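Local coordinates for microtubule-associated protein 1A/1B, light chain 3 (Trypanosoma brucei brucei, PDB 3W1Y) that probably works in autophagy as an Atg8-family ubiquitin-like protein, likely attached through its C-terminus to a membrane phospholipid such as phosphatidylethanolamine, at residues A[14-17]-A[18-21]. Sequence-based numbering, arbitrary orientation.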
loop_
_atom_site.group_PDB
_atom_site.type_symbol
_atom_site.label_atom_id
_atom_site.label_comp_id
_atom_site.label_asym_id
_atom_site.label_seq_id
_atom_site.Cartn_x
_atom_site.Cartn_y
_atom_site.Cartn_z
ATOM N N ARG A 14 16.766 -9.048 21.892
ATOM C CA ARG A 14 17.295 -7.844 22.531
ATOM C C ARG A 14 16.699 -7.707 23.915
ATOM O O ARG A 14 15.479 -7.861 24.077
ATOM C CB ARG A 14 16.964 -6.599 21.714
ATOM C CG ARG A 14 17.965 -6.251 20.634
ATOM C CD ARG A 14 18.053 -7.318 19.528
ATOM N NE ARG A 14 18.821 -6.832 18.384
ATOM C CZ ARG A 14 18.926 -7.466 17.225
ATOM N NH1 ARG A 14 18.328 -8.643 17.031
ATOM N NH2 ARG A 14 19.630 -6.919 16.262
ATOM N N SER A 15 17.539 -7.444 24.920
ATOM C CA SER A 15 17.027 -7.154 26.262
ATOM C C SER A 15 16.094 -5.955 26.222
ATOM O O SER A 15 16.268 -5.051 25.402
ATOM C CB SER A 15 18.162 -6.899 27.267
ATOM O OG SER A 15 18.936 -5.770 26.892
ATOM N N PHE A 16 15.096 -5.949 27.099
ATOM C CA PHE A 16 14.259 -4.780 27.229
ATOM C C PHE A 16 15.130 -3.530 27.442
ATOM O O PHE A 16 14.890 -2.472 26.831
ATOM C CB PHE A 16 13.257 -4.942 28.375
ATOM C CG PHE A 16 12.326 -3.756 28.542
ATOM C CD1 PHE A 16 11.105 -3.720 27.875
ATOM C CD2 PHE A 16 12.676 -2.684 29.366
ATOM C CE1 PHE A 16 10.221 -2.635 28.035
ATOM C CE2 PHE A 16 11.811 -1.590 29.517
ATOM C CZ PHE A 16 10.590 -1.567 28.845
ATOM N N ALA A 17 16.138 -3.663 28.305
ATOM C CA ALA A 17 16.973 -2.524 28.699
ATOM C C ALA A 17 17.593 -1.864 27.455
ATOM O O ALA A 17 17.495 -0.659 27.300
ATOM C CB ALA A 17 18.068 -2.958 29.725
ATOM N N GLU A 18 18.219 -2.657 26.582
ATOM C CA GLU A 18 18.793 -2.140 25.332
ATOM C C GLU A 18 17.770 -1.573 24.320
ATOM O O GLU A 18 18.023 -0.548 23.682
ATOM C CB GLU A 18 19.776 -3.143 24.687
ATOM C CG GLU A 18 19.185 -4.316 23.932
ATOM C CD GLU A 18 20.252 -5.353 23.475
ATOM O OE1 GLU A 18 21.051 -5.011 22.576
ATOM O OE2 GLU A 18 20.273 -6.500 24.016
ATOM N N ARG A 19 16.610 -2.199 24.187
ATOM C CA ARG A 19 15.544 -1.593 23.372
ATOM C C ARG A 19 15.055 -0.240 23.936
ATOM O O ARG A 19 14.976 0.725 23.196
ATOM C CB ARG A 19 14.382 -2.550 23.191
ATOM C CG ARG A 19 14.759 -3.813 22.495
ATOM C CD ARG A 19 13.537 -4.680 22.351
ATOM N NE ARG A 19 13.509 -5.726 23.357
ATOM C CZ ARG A 19 12.540 -5.914 24.242
ATOM N NH1 ARG A 19 11.464 -5.125 24.286
ATOM N NH2 ARG A 19 12.658 -6.915 25.084
ATOM N N ALA A 20 14.733 -0.188 25.229
ATOM C CA ALA A 20 14.347 1.060 25.899
ATOM C C ALA A 20 15.393 2.172 25.753
ATOM O O ALA A 20 15.040 3.321 25.536
ATOM C CB ALA A 20 14.039 0.824 27.397
ATOM N N LYS A 21 16.672 1.824 25.903
ATOM C CA LYS A 21 17.773 2.780 25.720
ATOM C C LYS A 21 17.816 3.279 24.267
ATOM O O LYS A 21 17.916 4.472 24.003
ATOM C CB LYS A 21 19.108 2.148 26.144
ATOM C CG LYS A 21 20.343 2.971 25.808
ATOM C CD LYS A 21 20.647 4.049 26.857
ATOM C CE LYS A 21 21.468 5.200 26.252
ATOM N NZ LYS A 21 20.586 6.099 25.406
#
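Ser15 O takes the amide of Arg19, and the same i to i+4 step repeats from Phe16 O to Ala20 N and from Ala17 O to Lys21 N, opening helix 16-29. Ser15 is the N-cap: its OG, turned between the backbone N and the carbonyl carbon (chi1 62°), accepts from Glu18 N at 3.2 Å. Glu18 answers in kind: its chain, extended beyond CG, is led back over Ser15 by chi1 (78°), so that OE2 receives Ser15 N at 3.0 Å, which completes a capping box. The hydroxyl of Ser15 also donates a hydrogen bond from OG to Glu18 OE2, 3.3 Å away; both donors meet that oxygen on its anti side, but from opposite faces of the carboxylate.

Arg19, bent at chi3, grips Arg14 O side-on, NE at 3.0 Å and NH2 at 3.1 Å, with the oxygen in the guanidinium plane. Phe16 CA lies over one face of that guanidinium, and the phenyl ring stands almost perpendicular to it (89°), while CE2 rests 3.9 Å from Ala20 CB. NH1 of Arg19 forms a salt bridge with Asp123, and Arg14 reaches Glu64, so the turn between helices 9-13 and 16-29, part of the N-terminal helical extension of Atg8 proteins, is tied to the ubiquitin-like body. Placed at the positive end of the helix dipole, the Glu18 carboxylate is probably favoured in its ionised form.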